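Local atomic coordinates of phosphoserine aminotransferase SerC (Cytophaga hutchinsonii ATCC 33406, PDB entry 3FFR), a protein that probably catalyses the pyridoxal-phosphate-dependent, reversible transfer of an amino group between glutamate and 3-phosphohydroxypyruvate in serine biosynthesis. Residues Ile78-Cys89 and Phe101-Glu112; Ala115-Ala123 and Ser142-Asp151. All blocks are in the same frame, centred on the assembly; numbering follows the deposited sequence. Where two conformers were deposited one is given.

Contact 1: Ile78-Cys89 and Phe101-Glu112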
loop_
_atom_site.group_PDB
_atom_site.type_symbol
_atom_site.label_atom_id
_atom_site.label_comp_id
_atom_site.label_asym_id
_atom_site.label_seq_id
_atom_site.Cartn_x
_atom_site.Cartn_y
_atom_site.Cartn_z
ATOM N N ILE A 78 -10.167 5.622 -13.273
ATOM C CA ILE A 78 -10.111 6.556 -14.408
ATOM C C ILE A 78 -9.110 6.063 -15.455
ATOM O O ILE A 78 -9.387 6.068 -16.676
ATOM C CB ILE A 78 -9.841 7.999 -13.935
ATOM C CG1 ILE A 78 -10.946 8.461 -12.980
ATOM C CG2 ILE A 78 -9.780 8.961 -15.133
ATOM C CD1 ILE A 78 -10.552 9.689 -12.142
ATOM N N GLN A 79 -7.964 5.589 -14.998
ATOM C CA GLN A 79 -6.959 5.081 -15.958
ATOM C C GLN A 79 -7.382 3.894 -16.764
ATOM O O GLN A 79 -7.066 3.779 -17.961
ATOM C CB GLN A 79 -5.642 4.727 -15.244
ATOM C CG GLN A 79 -4.933 5.948 -14.645
ATOM C CD GLN A 79 -3.778 5.573 -13.709
ATOM O OE1 GLN A 79 -3.746 4.475 -13.151
ATOM N NE2 GLN A 79 -2.823 6.488 -13.541
ATOM N N ASN A 80 -8.082 2.984 -16.107
ATOM C CA ASN A 80 -8.528 1.739 -16.747
ATOM C C ASN A 80 -9.830 1.803 -17.505
ATOM O O ASN A 80 -10.055 1.010 -18.408
ATOM C CB ASN A 80 -8.670 0.636 -15.710
ATOM C CG ASN A 80 -7.328 0.018 -15.310
ATOM O OD1 ASN A 80 -6.834 -0.940 -15.964
ATOM N ND2 ASN A 80 -6.762 0.509 -14.180
ATOM N N CYS A 81 -10.661 2.789 -17.183
ATOM C CA CYS A 81 -12.023 2.770 -17.674
ATOM C C CYS A 81 -12.591 4.011 -18.339
ATOM O O CYS A 81 -13.722 3.997 -18.787
ATOM C CB CYS A 81 -12.973 2.378 -16.549
ATOM S SG CYS A 81 -12.560 0.816 -15.692
ATOM N N VAL A 82 -11.800 5.062 -18.432
ATOM C CA VAL A 82 -12.279 6.299 -19.030
ATOM C C VAL A 82 -11.349 6.789 -20.119
ATOM O O VAL A 82 -10.197 7.100 -19.872
ATOM C CB VAL A 82 -12.439 7.461 -17.994
ATOM C CG1 VAL A 82 -13.069 8.722 -18.705
ATOM C CG2 VAL A 82 -13.289 7.021 -16.760
ATOM N N GLU A 83 -11.868 6.835 -21.328
ATOM C CA GLU A 83 -11.091 7.356 -22.445
ATOM C C GLU A 83 -11.150 8.880 -22.449
ATOM O O GLU A 83 -10.117 9.562 -22.554
ATOM C CB GLU A 83 -11.605 6.828 -23.795
ATOM C CG GLU A 83 -10.695 7.254 -24.949
ATOM C CD GLU A 83 -11.081 6.617 -26.284
ATOM O OE1 GLU A 83 -12.090 5.910 -26.334
ATOM O OE2 GLU A 83 -10.367 6.823 -27.275
ATOM N N LYS A 84 -12.354 9.408 -22.324
ATOM C CA LYS A 84 -12.585 10.849 -22.440
ATOM C C LYS A 84 -13.374 11.509 -21.312
ATOM O O LYS A 84 -12.951 12.520 -20.751
ATOM C CB LYS A 84 -13.316 11.114 -23.764
ATOM C CG LYS A 84 -12.550 10.624 -24.990
ATOM C CD LYS A 84 -13.242 10.914 -26.295
ATOM C CE LYS A 84 -12.391 10.429 -27.454
ATOM N NZ LYS A 84 -10.995 10.984 -27.352
ATOM N N LYS A 85 -14.532 10.928 -20.994
ATOM C CA LYS A 85 -15.462 11.552 -20.044
ATOM C C LYS A 85 -16.061 10.676 -18.978
ATOM O O LYS A 85 -16.455 9.541 -19.208
ATOM C CB LYS A 85 -16.651 12.149 -20.821
ATOM C CG LYS A 85 -16.311 13.123 -21.971
ATOM C CD LYS A 85 -17.534 13.891 -22.442
ATOM C CE LYS A 85 -17.173 14.840 -23.561
ATOM N NZ LYS A 85 -18.333 15.700 -23.955
ATOM N N SER A 86 -16.105 11.253 -17.787
ATOM C CA SER A 86 -16.768 10.632 -16.665
ATOM C C SER A 86 -17.860 11.558 -16.133
ATOM O O SER A 86 -17.953 12.722 -16.498
ATOM C CB SER A 86 -15.765 10.352 -15.558
ATOM O OG SER A 86 -15.170 11.561 -15.128
ATOM N N PHE A 87 -18.676 11.005 -15.254
ATOM C CA PHE A 87 -19.776 11.756 -14.584
ATOM C C PHE A 87 -19.673 11.466 -13.101
ATOM O O PHE A 87 -19.553 10.294 -12.699
ATOM C CB PHE A 87 -21.128 11.299 -15.147
ATOM C CG PHE A 87 -22.331 11.857 -14.429
ATOM C CD1 PHE A 87 -22.814 11.259 -13.281
ATOM C CD2 PHE A 87 -22.983 12.957 -14.926
ATOM C CE1 PHE A 87 -23.896 11.778 -12.633
ATOM C CE2 PHE A 87 -24.101 13.476 -14.276
ATOM C CZ PHE A 87 -24.540 12.900 -13.135
ATOM N N HIS A 88 -19.722 12.526 -12.288
ATOM C CA HIS A 88 -19.603 12.395 -10.847
ATOM C C HIS A 88 -20.680 13.144 -10.077
ATOM O O HIS A 88 -20.953 14.279 -10.374
ATOM C CB HIS A 88 -18.250 13.001 -10.380
ATOM C CG HIS A 88 -17.039 12.374 -11.007
ATOM N ND1 HIS A 88 -16.144 11.600 -10.288
ATOM C CD2 HIS A 88 -16.582 12.408 -12.279
ATOM C CE1 HIS A 88 -15.204 11.158 -11.118
ATOM N NE2 HIS A 88 -15.440 11.640 -12.327
ATOM N N CYS A 89 -21.241 12.476 -9.074
ATOM C CA CYS A 89 -22.094 13.146 -8.072
ATOM C C CYS A 89 -21.170 13.666 -6.980
ATOM O O CYS A 89 -20.477 12.880 -6.324
ATOM C CB CYS A 89 -23.136 12.193 -7.464
ATOM S SG CYS A 89 -24.547 11.920 -8.568
ATOM N N PHE A 101 -9.692 14.203 -9.728
ATOM C CA PHE A 101 -8.720 13.255 -10.328
ATOM C C PHE A 101 -8.955 13.116 -11.825
ATOM O O PHE A 101 -8.016 12.936 -12.604
ATOM C CB PHE A 101 -8.839 11.849 -9.701
ATOM C CG PHE A 101 -8.082 11.665 -8.429
ATOM C CD1 PHE A 101 -7.801 12.730 -7.573
ATOM C CD2 PHE A 101 -7.668 10.381 -8.058
ATOM C CE1 PHE A 101 -7.103 12.538 -6.385
ATOM C CE2 PHE A 101 -6.996 10.179 -6.874
ATOM C CZ PHE A 101 -6.727 11.248 -6.031
ATOM N N ALA A 102 -10.213 13.136 -12.247
ATOM C CA ALA A 102 -10.495 12.939 -13.672
ATOM C C ALA A 102 -9.763 14.014 -14.501
ATOM O O ALA A 102 -9.062 13.715 -15.467
ATOM C CB ALA A 102 -12.033 12.944 -13.966
ATOM N N GLY A 103 -9.920 15.269 -14.085
ATOM C CA GLY A 103 -9.248 16.385 -14.750
ATOM C C GLY A 103 -7.735 16.321 -14.629
ATOM O O GLY A 103 -6.997 16.634 -15.560
ATOM N N GLU A 104 -7.248 15.914 -13.469
ATOM C CA GLU A 104 -5.788 15.817 -13.291
ATOM C C GLU A 104 -5.173 14.786 -14.236
ATOM O O GLU A 104 -3.980 14.872 -14.604
ATOM C CB GLU A 104 -5.436 15.498 -11.835
ATOM C CG GLU A 104 -5.693 16.681 -10.976
ATOM C CD GLU A 104 -5.667 16.412 -9.476
ATOM O OE1 GLU A 104 -5.115 15.399 -9.050
ATOM O OE2 GLU A 104 -6.254 17.232 -8.728
ATOM N N LEU A 105 -5.989 13.807 -14.631
ATOM C CA LEU A 105 -5.566 12.735 -15.543
ATOM C C LEU A 105 -5.883 13.047 -17.005
ATOM O O LEU A 105 -5.715 12.221 -17.898
ATOM C CB LEU A 105 -6.191 11.399 -15.149
ATOM C CG LEU A 105 -5.664 10.794 -13.838
ATOM C CD1 LEU A 105 -6.507 9.602 -13.290
ATOM C CD2 LEU A 105 -4.178 10.342 -14.007
ATOM N N GLY A 106 -6.336 14.257 -17.224
ATOM C CA GLY A 106 -6.578 14.725 -18.572
ATOM C C GLY A 106 -7.926 14.387 -19.163
ATOM O O GLY A 106 -8.140 14.535 -20.355
ATOM N N ARG A 107 -8.834 13.924 -18.323
ATOM C CA ARG A 107 -10.189 13.616 -18.760
ATOM C C ARG A 107 -11.101 14.796 -18.494
ATOM O O ARG A 107 -10.806 15.683 -17.715
ATOM C CB ARG A 107 -10.768 12.399 -18.024
ATOM C CG ARG A 107 -10.354 11.050 -18.537
ATOM C CD ARG A 107 -8.905 10.785 -18.546
ATOM N NE ARG A 107 -8.674 9.358 -18.797
ATOM C CZ ARG A 107 -7.489 8.781 -18.712
ATOM N NH1 ARG A 107 -6.431 9.517 -18.437
ATOM N NH2 ARG A 107 -7.348 7.483 -18.908
ATOM N N GLU A 108 -12.252 14.743 -19.127
ATOM C CA GLU A 108 -13.302 15.746 -18.929
ATOM C C GLU A 108 -14.415 15.116 -18.099
ATOM O O GLU A 108 -15.024 14.127 -18.488
ATOM C CB GLU A 108 -13.872 16.211 -20.254
ATOM C CG GLU A 108 -12.888 16.914 -21.138
ATOM C CD GLU A 108 -13.495 17.326 -22.487
ATOM O OE1 GLU A 108 -14.732 17.376 -22.611
ATOM O OE2 GLU A 108 -12.710 17.591 -23.420
ATOM N N ALA A 109 -14.717 15.732 -16.975
ATOM C CA ALA A 109 -15.742 15.198 -16.072
ATOM C C ALA A 109 -16.975 16.081 -15.930
ATOM O O ALA A 109 -16.878 17.289 -15.737
ATOM C CB ALA A 109 -15.116 14.970 -14.662
ATOM N N TYR A 110 -18.134 15.448 -16.041
ATOM C CA TYR A 110 -19.399 16.093 -15.701
ATOM C C TYR A 110 -19.553 16.028 -14.206
ATOM O O TYR A 110 -19.173 15.048 -13.568
ATOM C CB TYR A 110 -20.587 15.382 -16.332
ATOM C CG TYR A 110 -20.621 15.372 -17.853
ATOM C CD1 TYR A 110 -20.957 16.529 -18.556
ATOM C CD2 TYR A 110 -20.420 14.208 -18.578
ATOM C CE1 TYR A 110 -21.017 16.540 -19.935
ATOM C CE2 TYR A 110 -20.485 14.209 -19.956
ATOM C CZ TYR A 110 -20.794 15.369 -20.626
ATOM O OH TYR A 110 -20.865 15.358 -22.006
ATOM N N LYS A 111 -20.143 17.076 -13.652
ATOM C CA LYS A 111 -20.396 17.149 -12.237
ATOM C C LYS A 111 -21.842 17.500 -11.929
ATOM O O LYS A 111 -22.363 18.506 -12.432
ATOM C CB LYS A 111 -19.479 18.208 -11.600
ATOM C CG LYS A 111 -19.736 18.408 -10.151
ATOM C CD LYS A 111 -18.687 19.260 -9.445
ATOM C CE LYS A 111 -18.460 20.601 -10.125
ATOM N NZ LYS A 111 -17.787 21.552 -9.185
ATOM N N GLU A 112 -22.483 16.622 -11.170
ATOM C CA GLU A 112 -23.804 16.855 -10.597
ATOM C C GLU A 112 -23.519 17.192 -9.142
ATOM O O GLU A 112 -23.059 16.340 -8.363
ATOM C CB GLU A 112 -24.695 15.627 -10.693
ATOM C CG GLU A 112 -26.098 15.846 -10.179
ATOM C CD GLU A 112 -26.950 16.701 -11.089
ATOM O OE1 GLU A 112 -26.667 16.773 -12.300
ATOM O OE2 GLU A 112 -27.937 17.262 -10.590
HETATM O O HOH W 1 -5.739 5.253 -19.622
HETATM O O HOH W 2 -17.950 17.422 -21.818
#

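Contact 2: Ala115-Ala123 and Ser142-Asp151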
loop_
_atom_site.group_PDB
_atom_site.type_symbol
_atom_site.label_atom_id
_atom_site.label_comp_id
_atom_site.label_asym_id
_atom_site.label_seq_id
_atom_site.Cartn_x
_atom_site.Cartn_y
_atom_site.Cartn_z
ATOM N N ALA A 115 -24.949 20.843 -2.336
ATOM C CA ALA A 115 -24.217 21.574 -1.301
ATOM C C ALA A 115 -23.727 20.642 -0.210
ATOM O O ALA A 115 -24.320 19.609 0.072
ATOM C CB ALA A 115 -25.128 22.664 -0.667
ATOM N N PHE A 116 -22.651 21.053 0.441
ATOM C CA PHE A 116 -22.149 20.299 1.597
ATOM C C PHE A 116 -23.247 20.194 2.627
ATOM O O PHE A 116 -23.839 21.209 3.047
ATOM C CB PHE A 116 -20.915 20.985 2.196
ATOM C CG PHE A 116 -20.222 20.187 3.285
ATOM C CD1 PHE A 116 -20.632 20.282 4.590
ATOM C CD2 PHE A 116 -19.137 19.373 2.988
ATOM C CE1 PHE A 116 -19.995 19.565 5.590
ATOM C CE2 PHE A 116 -18.497 18.662 3.977
ATOM C CZ PHE A 116 -18.912 18.774 5.280
ATOM N N GLY A 117 -23.537 18.975 3.053
ATOM C CA GLY A 117 -24.566 18.729 4.053
ATOM C C GLY A 117 -25.858 18.263 3.426
ATOM O O GLY A 117 -26.808 17.878 4.104
ATOM N N LYS A 118 -25.871 18.294 2.100
ATOM C CA LYS A 118 -27.029 17.830 1.329
ATOM C C LYS A 118 -26.719 16.644 0.438
ATOM O O LYS A 118 -25.576 16.309 0.160
ATOM C CB LYS A 118 -27.625 18.972 0.498
ATOM C CG LYS A 118 -28.259 20.039 1.358
ATOM C CD LYS A 118 -28.752 21.177 0.562
ATOM C CE LYS A 118 -29.543 22.131 1.457
ATOM N NZ LYS A 118 -30.057 23.273 0.653
ATOM N N GLY A 119 -27.800 16.030 -0.015
ATOM C CA GLY A 119 -27.722 14.872 -0.888
ATOM C C GLY A 119 -28.440 15.089 -2.194
ATOM O O GLY A 119 -28.741 16.230 -2.595
ATOM N N PHE A 120 -28.729 13.976 -2.853
ATOM C CA PHE A 120 -29.300 13.955 -4.200
ATOM C C PHE A 120 -30.701 13.373 -4.292
ATOM O O PHE A 120 -31.085 12.475 -3.528
ATOM C CB PHE A 120 -28.371 13.151 -5.127
ATOM C CG PHE A 120 -27.020 13.779 -5.276
ATOM C CD1 PHE A 120 -26.824 14.829 -6.158
ATOM C CD2 PHE A 120 -25.954 13.371 -4.483
ATOM C CE1 PHE A 120 -25.571 15.427 -6.261
ATOM C CE2 PHE A 120 -24.724 13.983 -4.585
ATOM C CZ PHE A 120 -24.540 15.002 -5.479
ATOM N N TYR A 121 -31.427 13.892 -5.278
ATOM C CA TYR A 121 -32.827 13.500 -5.567
ATOM C C TYR A 121 -32.838 13.065 -7.034
ATOM O O TYR A 121 -32.897 13.894 -7.939
ATOM C CB TYR A 121 -33.827 14.638 -5.244
ATOM C CG TYR A 121 -33.657 14.998 -3.797
ATOM C CD1 TYR A 121 -34.300 14.284 -2.798
ATOM C CD2 TYR A 121 -32.743 15.961 -3.413
ATOM C CE1 TYR A 121 -34.077 14.569 -1.455
ATOM C CE2 TYR A 121 -32.506 16.250 -2.044
ATOM C CZ TYR A 121 -33.180 15.544 -1.088
ATOM O OH TYR A 121 -32.959 15.808 0.256
ATOM N N PRO A 122 -32.728 11.755 -7.255
ATOM C CA PRO A 122 -32.493 11.237 -8.593
ATOM C C PRO A 122 -33.506 11.595 -9.643
ATOM O O PRO A 122 -33.174 11.630 -10.813
ATOM C CB PRO A 122 -32.512 9.713 -8.384
ATOM C CG PRO A 122 -32.081 9.516 -7.012
ATOM C CD PRO A 122 -32.592 10.691 -6.239
ATOM N N ALA A 123 -34.720 11.849 -9.221
ATOM C CA ALA A 123 -35.776 12.159 -10.185
ATOM C C ALA A 123 -35.371 13.381 -11.017
ATOM O O ALA A 123 -35.767 13.526 -12.168
ATOM C CB ALA A 123 -37.097 12.428 -9.458
ATOM N N SER A 142 -17.213 13.196 4.732
ATOM C CA SER A 142 -16.963 14.566 5.192
ATOM C C SER A 142 -18.216 15.234 5.763
ATOM O O SER A 142 -18.133 15.987 6.744
ATOM C CB SER A 142 -16.375 15.455 4.082
ATOM O OG SER A 142 -17.246 15.583 2.971
ATOM N N SER A 143 -19.371 14.902 5.192
ATOM C CA SER A 143 -20.621 15.585 5.536
ATOM C C SER A 143 -21.651 14.736 6.247
ATOM O O SER A 143 -22.617 15.255 6.792
ATOM C CB SER A 143 -21.246 16.134 4.266
ATOM O OG SER A 143 -21.688 15.073 3.444
ATOM N N GLY A 144 -21.454 13.427 6.202
ATOM C CA GLY A 144 -22.388 12.481 6.806
ATOM C C GLY A 144 -23.650 12.198 5.988
ATOM O O GLY A 144 -24.675 11.748 6.524
ATOM N N VAL A 145 -23.575 12.475 4.692
ATOM C CA VAL A 145 -24.677 12.211 3.774
ATOM C C VAL A 145 -24.476 10.919 2.996
ATOM O O VAL A 145 -23.410 10.657 2.434
ATOM C CB VAL A 145 -24.883 13.363 2.755
ATOM C CG1 VAL A 145 -26.037 13.015 1.707
ATOM C CG2 VAL A 145 -25.203 14.722 3.489
ATOM N N SER A 146 -25.523 10.107 2.978
ATOM C CA SER A 146 -25.539 8.876 2.180
ATOM C C SER A 146 -26.420 9.006 0.967
ATOM O O SER A 146 -27.302 9.852 0.896
ATOM C CB SER A 146 -26.033 7.678 2.993
ATOM O OG SER A 146 -25.231 7.394 4.137
HETATM N N MSE A 147 -26.125 8.155 -0.002
HETATM C CA MSE A 147 -26.991 7.915 -1.173
HETATM C C MSE A 147 -27.498 6.476 -1.015
HETATM O O MSE A 147 -26.792 5.522 -1.363
HETATM C CB MSE A 147 -26.280 8.045 -2.500
HETATM C CG MSE A 147 -27.260 7.876 -3.631
HETATM SE SE MSE A 147 -26.480 7.996 -5.401
HETATM C CE MSE A 147 -26.618 9.940 -5.682
ATOM N N PRO A 148 -28.703 6.304 -0.456
ATOM C CA PRO A 148 -29.223 4.953 -0.228
ATOM C C PRO A 148 -29.290 4.107 -1.497
ATOM O O PRO A 148 -29.371 4.635 -2.587
ATOM C CB PRO A 148 -30.604 5.207 0.311
ATOM C CG PRO A 148 -30.490 6.493 1.012
ATOM C CD PRO A 148 -29.613 7.325 0.111
ATOM N N VAL A 149 -29.255 2.794 -1.307
ATOM C CA VAL A 149 -29.231 1.853 -2.434
ATOM C C VAL A 149 -30.387 2.085 -3.399
ATOM O O VAL A 149 -30.210 2.013 -4.612
ATOM C CB VAL A 149 -29.134 0.386 -1.936
ATOM C CG1 VAL A 149 -29.352 -0.620 -3.079
ATOM C CG2 VAL A 149 -27.733 0.152 -1.283
ATOM N N GLU A 150 -31.560 2.429 -2.867
ATOM C CA GLU A 150 -32.721 2.635 -3.729
ATOM C C GLU A 150 -32.469 3.806 -4.672
ATOM O O GLU A 150 -32.926 3.807 -5.814
ATOM C CB GLU A 150 -34.032 2.834 -2.934
ATOM C CG GLU A 150 -34.068 4.048 -2.024
ATOM C CD GLU A 150 -35.392 4.166 -1.277
ATOM O OE1 GLU A 150 -36.330 3.401 -1.612
ATOM O OE2 GLU A 150 -35.486 5.024 -0.370
ATOM N N ASP A 151 -31.713 4.783 -4.197
ATOM C CA ASP A 151 -31.379 5.961 -5.033
ATOM C C ASP A 151 -30.267 5.585 -6.028
ATOM O O ASP A 151 -30.280 5.953 -7.208
ATOM C CB ASP A 151 -30.986 7.168 -4.184
ATOM C CG ASP A 151 -32.178 7.799 -3.419
ATOM O OD1 ASP A 151 -33.364 7.519 -3.717
ATOM O OD2 ASP A 151 -31.884 8.603 -2.527
HETATM O O HOH W 3 -23.044 16.575 1.547
HETATM O O HOH W 4 -27.725 11.373 -1.517
HETATM O O HOH W 5 -29.728 10.164 -2.899
HETATM O O HOH W 6 -33.254 11.031 -2.444
#

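Contact 1: Ile78-Cys89 and Phe101-Glu112
Arg-107 turns its guanidinium edge to the carbonyl of Val-82, and NE (2.9 Å) and NH2 (3.0 Å) both donate to that single O atom. The oxygen lies close to the guanidinium plane; NE reaches it from above the carbonyl plane, NH2 almost in line with C=O. Bent at chi2 (58°), the chain brings CG against Val-82 CG1 and one face of the guanidinium over Ile-78 CG2. Arg-107 NH1 donates to Leu-105 O at 2.8 Å, which fixes the group's rotation. Ile-78 CD1 lies against Phe-101 CB and the backbone of Ala-102, while its CB meets Leu-105 CD1. Farther on, strands 85-89 and 108-112 run parallel, joined by five backbone hydrogen bonds from Glu-108 N to Lys-84 O through to Glu-112 N to His-88 O. On one face Phe-87 CD2 abuts Tyr-110 CB, the side chains at about a right angle, and extended Lys-85 crosses the tyrosine to bring NZ 3.2 Å from Tyr-110 OH; Asp-130 binds both polar ends. On the other, Ser-86 OG sits 3.4 Å from Ala-109 CB and hydrogen-bonds His-88 NE2 in the imidazole plane. Strand 108-113 forms one outer edge of the sheet within the chain, strand 133-137 flanks 85-90 beyond, and helix 93-104, ended by a Schellman motif at Gly-106, makes the beta-alpha-beta crossover.

Contact 2: Ala115-Ala123 and Ser142-Asp151
Gly-117 and Ser-143 bring the two backbones to 5.3 Å between CA atoms, and from there the segments run alongside each other without a direct hydrogen bond. A type II turn from Ala-115 to Lys-118 sets Gly-117 at positive phi (100°), while Gly-144 and Val-145 form a G1 bulge opposite Glu-140. Water bridges the two segments: one molecule joins Gly-117 N and Lys-118 O to Ser-143 OG, a second links Phe-120 N with Ser-146 O, and two more each donate to both Phe-120 O and Asp-151 OD2.

Around these bridges the side chains pack. The Phe-116 ring, carried away from its own backbone N (chi1 -173°), lies over Ser-143, whose CB stands 3.7 Å from the ring centroid in a CH-pi contact; Phe-116 CZ also comes 3.2 Å from Ser-142 O. An alanine here would remove the ring and is likely to leave Ser-143 CB without the ring face it packs on and to uncover the Ser-142 carbonyl beside it. Val-145 splits its branches, CG2 against Gly-117 O and CG1 directly on the bare CA of Gly-119 at 3.6 Å. Selenomethionine Met-147 bends at chi3 (-88°) to lay CE 3.7 Å from Phe-120 CD2, obliquely to the ring. Pro-122 CG rests on Asp-151 CB at 3.8 Å, and the carboxylate's OD1 forms a salt bridge with Lys-296.

Phe-116 also touches bound polyether, probably from the crystallisation liquor. Through the waters, the loop after strand 108-113 packs along the G1-bulged ribbon 139-140/145-146 that leads into helix 149-152, in what is, as in other class-V aminotransferases, the large domain of a fold-type I PLP enzyme.

In the fold
Contact 1 closes before contact 2 opens, so the two follow in series along the chain, their centres about 21 Å apart. Contact 1 belongs to the seven-stranded mixed sheet, on the beta-alpha-beta unit 85-90, 93-104 and 108-113; contact 2 gathers the loop leaving strand 108-113 and the ribbon that follows strand 133-137, the neighbour of 85-90 on its inner side. They meet at the C-terminal ends of strands 85-90 and 108-113, where Phe-120 CE1 lies 3.4 Å from Glu-112 O and Phe-120 CZ 3.7 Å from Cys-89 CB. Phe-120 and Met-147 of contact 2 thus pack on the sheet end, while contact 1 reaches the second subunit through Gln-79, Phe-101, Glu-104 and Leu-105.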